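Side-chain contacts in type II restriction enzyme ngomi (Neisseria gonorrhoeae, PDB 1FIU), which recognises the double-stranded DNA sequence GCCGGC and cleaves it after the first G, working as a homotetramer with two magnesium ions per subunit: residues K15-G19 with N20-T24; N101-E104 with I105-Y108. All blocks are in the same frame, centred on the assembly; numbering follows the deposited sequence.

Contact 1: K15-G19 with N20-T24; sequences KLLDG and NILAT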
loop_
_atom_site.group_PDB
_atom_site.type_symbol
_atom_site.label_atom_id
_atom_site.label_comp_id
_atom_site.label_asym_id
_atom_site.label_seq_id
_atom_site.Cartn_x
_atom_site.Cartn_y
_atom_site.Cartn_z
ATOM N N LYS I 15 -34.328 -11.650 15.327
ATOM C CA LYS I 15 -34.023 -12.742 14.421
ATOM C C LYS I 15 -32.865 -13.583 14.960
ATOM O O LYS I 15 -32.837 -14.811 14.811
ATOM C CB LYS I 15 -33.663 -12.192 13.037
ATOM C CG LYS I 15 -34.827 -11.500 12.345
ATOM C CD LYS I 15 -34.398 -11.015 10.949
ATOM C CE LYS I 15 -35.552 -10.347 10.210
ATOM N NZ LYS I 15 -35.081 -9.777 8.900
ATOM N N LEU I 16 -31.896 -12.912 15.580
ATOM C CA LEU I 16 -30.763 -13.623 16.143
ATOM C C LEU I 16 -31.257 -14.482 17.314
ATOM O O LEU I 16 -30.770 -15.583 17.508
ATOM C CB LEU I 16 -29.685 -12.639 16.627
ATOM C CG LEU I 16 -28.948 -11.849 15.531
ATOM C CD1 LEU I 16 -28.005 -10.854 16.182
ATOM C CD2 LEU I 16 -28.187 -12.797 14.611
ATOM N N LEU I 17 -32.212 -13.969 18.086
ATOM C CA LEU I 17 -32.735 -14.748 19.210
ATOM C C LEU I 17 -33.617 -15.895 18.723
ATOM O O LEU I 17 -33.428 -17.049 19.114
ATOM C CB LEU I 17 -33.552 -13.857 20.163
ATOM C CG LEU I 17 -32.790 -12.729 20.843
ATOM C CD1 LEU I 17 -33.739 -11.968 21.783
ATOM C CD2 LEU I 17 -31.621 -13.309 21.617
ATOM N N ASP I 18 -34.576 -15.581 17.857
ATOM C CA ASP I 18 -35.494 -16.606 17.370
ATOM C C ASP I 18 -34.794 -17.763 16.658
ATOM O O ASP I 18 -35.257 -18.901 16.718
ATOM C CB ASP I 18 -36.562 -15.982 16.450
ATOM C CG ASP I 18 -37.547 -15.075 17.196
ATOM O OD1 ASP I 18 -37.487 -14.946 18.442
ATOM O OD2 ASP I 18 -38.408 -14.475 16.516
ATOM N N GLY I 19 -33.679 -17.492 15.986
ATOM C CA GLY I 19 -32.971 -18.551 15.295
ATOM C C GLY I 19 -31.979 -19.273 16.193
ATOM O O GLY I 19 -31.260 -20.171 15.756
ATOM N N ASN I 20 -31.949 -18.876 17.465
ATOM C CA ASN I 20 -31.020 -19.453 18.442
ATOM C C ASN I 20 -29.556 -19.179 18.067
ATOM O O ASN I 20 -28.658 -19.923 18.479
ATOM C CB ASN I 20 -31.256 -20.966 18.589
ATOM C CG ASN I 20 -32.576 -21.288 19.267
ATOM O OD1 ASN I 20 -32.965 -22.449 19.371
ATOM N ND2 ASN I 20 -33.268 -20.263 19.729
ATOM N N ILE I 21 -29.326 -18.130 17.270
ATOM C CA ILE I 21 -27.966 -17.760 16.865
ATOM C C ILE I 21 -27.316 -17.216 18.129
ATOM O O ILE I 21 -26.182 -17.570 18.462
ATOM C CB ILE I 21 -27.964 -16.669 15.778
ATOM C CG1 ILE I 21 -28.818 -17.124 14.568
ATOM C CG2 ILE I 21 -26.525 -16.349 15.389
ATOM C CD1 ILE I 21 -28.582 -18.554 14.140
ATOM N N LEU I 22 -28.054 -16.341 18.812
ATOM C CA LEU I 22 -27.634 -15.777 20.095
ATOM C C LEU I 22 -28.503 -16.472 21.155
ATOM O O LEU I 22 -29.724 -16.295 21.174
ATOM C CB LEU I 22 -27.889 -14.267 20.175
ATOM C CG LEU I 22 -27.458 -13.657 21.528
ATOM C CD1 LEU I 22 -25.930 -13.767 21.695
ATOM C CD2 LEU I 22 -27.877 -12.206 21.607
ATOM N N ALA I 23 -27.879 -17.266 22.019
ATOM C CA ALA I 23 -28.634 -17.972 23.069
ATOM C C ALA I 23 -27.650 -18.374 24.154
ATOM O O ALA I 23 -26.473 -18.009 24.092
ATOM C CB ALA I 23 -29.318 -19.197 22.494
ATOM N N THR I 24 -28.128 -19.117 25.148
ATOM C CA THR I 24 -27.276 -19.534 26.265
ATOM C C THR I 24 -27.329 -21.051 26.354
ATOM O O THR I 24 -28.408 -21.626 26.203
ATOM C CB THR I 24 -27.806 -18.932 27.597
ATOM O OG1 THR I 24 -27.879 -17.502 27.492
ATOM C CG2 THR I 24 -26.914 -19.302 28.752
HETATM O O HOH W 1 -32.218 -17.213 21.768
HETATM O O HOH W 2 -35.211 -18.780 20.723
#

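Contact 2: N101-E104 with I105-Y108; sequences NRLE and IARY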
loop_
_atom_site.group_PDB
_atom_site.type_symbol
_atom_site.label_atom_id
_atom_site.label_comp_id
_atom_site.label_asym_id
_atom_site.label_seq_id
_atom_site.Cartn_x
_atom_site.Cartn_y
_atom_site.Cartn_z
ATOM N N ASN I 101 -19.567 -17.832 -5.086
ATOM C CA ASN I 101 -19.384 -16.820 -6.129
ATOM C C ASN I 101 -17.965 -16.319 -6.402
ATOM O O ASN I 101 -17.578 -15.230 -5.960
ATOM C CB ASN I 101 -20.280 -15.614 -5.835
ATOM C CG ASN I 101 -21.599 -15.674 -6.577
ATOM O OD1 ASN I 101 -21.627 -15.846 -7.799
ATOM N ND2 ASN I 101 -22.703 -15.523 -5.847
ATOM N N ARG I 102 -17.193 -17.102 -7.142
ATOM C CA ARG I 102 -15.843 -16.686 -7.488
ATOM C C ARG I 102 -16.017 -15.672 -8.622
ATOM O O ARG I 102 -16.815 -15.882 -9.539
ATOM C CB ARG I 102 -15.026 -17.897 -7.943
ATOM C CG ARG I 102 -14.994 -19.004 -6.892
ATOM C CD ARG I 102 -14.459 -20.325 -7.438
ATOM N NE ARG I 102 -14.763 -21.443 -6.537
ATOM C CZ ARG I 102 -14.505 -22.720 -6.808
ATOM N NH1 ARG I 102 -13.929 -23.057 -7.957
ATOM N NH2 ARG I 102 -14.838 -23.664 -5.935
ATOM N N LEU I 103 -15.290 -14.566 -8.545
ATOM C CA LEU I 103 -15.388 -13.520 -9.555
ATOM C C LEU I 103 -16.747 -12.813 -9.547
ATOM O O LEU I 103 -17.112 -12.160 -10.524
ATOM C CB LEU I 103 -15.102 -14.072 -10.959
ATOM C CG LEU I 103 -13.645 -14.417 -11.305
ATOM C CD1 LEU I 103 -13.560 -14.795 -12.786
ATOM C CD2 LEU I 103 -12.725 -13.229 -11.006
ATOM N N GLU I 104 -17.497 -12.947 -8.455
ATOM C CA GLU I 104 -18.784 -12.260 -8.344
ATOM C C GLU I 104 -18.505 -10.756 -8.449
ATOM O O GLU I 104 -19.260 -10.033 -9.101
ATOM C CB GLU I 104 -19.452 -12.567 -6.996
ATOM C CG GLU I 104 -20.623 -11.638 -6.586
ATOM C CD GLU I 104 -21.869 -11.791 -7.449
ATOM O OE1 GLU I 104 -22.026 -12.849 -8.103
ATOM O OE2 GLU I 104 -22.711 -10.862 -7.466
ATOM N N ILE I 105 -17.421 -10.286 -7.826
ATOM C CA ILE I 105 -17.125 -8.854 -7.899
ATOM C C ILE I 105 -16.816 -8.374 -9.306
ATOM O O ILE I 105 -16.933 -7.179 -9.563
ATOM C CB ILE I 105 -15.937 -8.363 -7.010
ATOM C CG1 ILE I 105 -14.669 -9.135 -7.344
ATOM C CG2 ILE I 105 -16.309 -8.410 -5.541
ATOM C CD1 ILE I 105 -13.439 -8.473 -6.794
ATOM N N ALA I 106 -16.421 -9.282 -10.205
ATOM C CA ALA I 106 -16.133 -8.861 -11.582
ATOM C C ALA I 106 -17.414 -8.572 -12.354
ATOM O O ALA I 106 -17.361 -8.136 -13.508
ATOM C CB ALA I 106 -15.293 -9.906 -12.327
ATOM N N ARG I 107 -18.565 -8.806 -11.732
ATOM C CA ARG I 107 -19.817 -8.483 -12.401
ATOM C C ARG I 107 -20.104 -6.993 -12.220
ATOM O O ARG I 107 -21.056 -6.469 -12.798
ATOM C CB ARG I 107 -20.978 -9.293 -11.814
ATOM C CG ARG I 107 -20.704 -10.790 -11.823
ATOM C CD ARG I 107 -21.972 -11.628 -11.805
ATOM N NE ARG I 107 -22.850 -11.330 -10.685
ATOM C CZ ARG I 107 -23.955 -12.020 -10.418
ATOM N NH1 ARG I 107 -24.298 -13.037 -11.195
ATOM N NH2 ARG I 107 -24.710 -11.705 -9.377
ATOM N N TYR I 108 -19.261 -6.308 -11.441
ATOM C CA TYR I 108 -19.460 -4.887 -11.172
ATOM C C TYR I 108 -18.394 -4.042 -11.829
ATOM O O TYR I 108 -17.244 -4.444 -11.997
ATOM C CB TYR I 108 -19.527 -4.652 -9.660
ATOM C CG TYR I 108 -20.590 -5.551 -9.094
ATOM C CD1 TYR I 108 -20.251 -6.718 -8.432
ATOM C CD2 TYR I 108 -21.933 -5.328 -9.400
ATOM C CE1 TYR I 108 -21.237 -7.675 -8.094
ATOM C CE2 TYR I 108 -22.915 -6.262 -9.077
ATOM C CZ TYR I 108 -22.557 -7.436 -8.429
ATOM O OH TYR I 108 -23.518 -8.390 -8.162
#

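Contact 1: K15-G19 with N20-T24
A Schellman motif ends helix 4-18, and Asn20 and Ile21 reach back from it to the carbonyls of Leu17 and Leu16. Asn20 is the residue that turns out of the helix, with a positive phi of 63°, and its backbone N donates to Leu17 O at 2.9 Å. The same carbonyl is used again by the side chain: Asn20 ND2 approaches Leu17 O nearly end-on to the C=O at 3.3 Å, while the backbone N comes from well above the carbonyl plane. Asn20 CG lies beside its own backbone N (chi1 -69°), which folds the amide back over the helix end. Two waters also donate to Leu17 O, and one of them donates to Leu22 O as well, bridging the two carbonyls.

Leu16 O, one residue earlier, is shared too. Ile21 N reaches Leu16 O at 2.9 Å through a bent hydrogen bond, and Leu22 N meets Leu16 O at 3.1 Å through an almost straight one (175°). The carbonyls of Leu16 and Leu17 thus each take two protein donors from the residues just past the helix.

Apolar branches close the turn around these bonds. Leu16 CD2 touches Ile21 CG2 at 4.0 Å, the two side chains crossing at about a right angle; Leu17 and Leu22 instead run side by side in the same direction, with Leu17 CD2 at 3.9 Å from Leu22 CD2. Asp18, on the exposed side, pairs with Lys14.

The buried side faces helix 62-81, where Leu16 packs on Phe69 and Ile72, and Ile21 on Ala68. Beyond the turn, Ala23 and Thr24 join their backbones to Ser31, Thr55 and Ser57, so the chain leaving helix 4-18 is held to neighbouring loops.

Contact 2: N101-E104 with I105-Y108
Glu104 reaches forward over a short 3-10 turn to Arg107 and Tyr108, and its carboxylate forms the tight, polar part of this contact. Its CG stands anti to the backbone N (chi1 165°) and the chain then bends at chi2, which brings the carboxylate round to the two later residues. Tyr108 OH donates to Glu104 OE2 at 2.7 Å; this oxygen lies at the edge of the phenol ring, in its plane, and is met nearly along its C-O axis. The carboxylate itself is turned 56° from the ring.

Arg107 comes to the same oxygen less squarely. Its NH2 forms a salt bridge with Glu104 OE2 at 2.9 Å, but the N-H...O angle is only 126° and the hydrogen bond is weak; OE1 of Glu104 lies over one face of the guanidinium. Lys95 makes a further salt bridge to OE2, so positive charges gather round one buried carboxylate and probably favour its ionised form.

The backbone beside it is held in a 3-10 pattern: Arg107 N donates to Glu104 O at 3.0 Å, and Ala106 N to Leu103 O, also at 3.0 Å. The looser side is that of Leu103, third residue of the type II turn from Asn101 to Glu104. There Leu103 CB and Ala106 CB come no closer than 4.4 Å. Leu103 is partly exposed and Arg107 exposed; Arg107 CB lies over one face of the Tyr108 ring, offset toward its rim.

The whole turn sits in the loop joining strand 92-96 to helix 113-121. Glu104 and Tyr108 rest on Ile142 of strand 141-145, and Ile105 and Ala106 face Leu114 and Thr115 of helix 113-121.

How the contacts relate
The two contacts show one principle at separate places in a PD-(D/E)XK-type nuclease: a change of chain direction is held by backbone carbonyls and a side chain reaching across a few residues, an amide in contact 1 and a carboxylate in contact 2. Their centres lie about 31 Å apart and their nearest atoms about 20 Å, so they do not meet. Neither supplies a ligand to the metal site of Asp140 and Cys186, yet both flank it: the side chain of Leu16 is about 10 Å from that of Cys186, and the side chain of Ile105 about 11 Å from that of Asp140. Of the two, contact 2 comes nearer to the bound DNA, about 5 Å between nearest atoms.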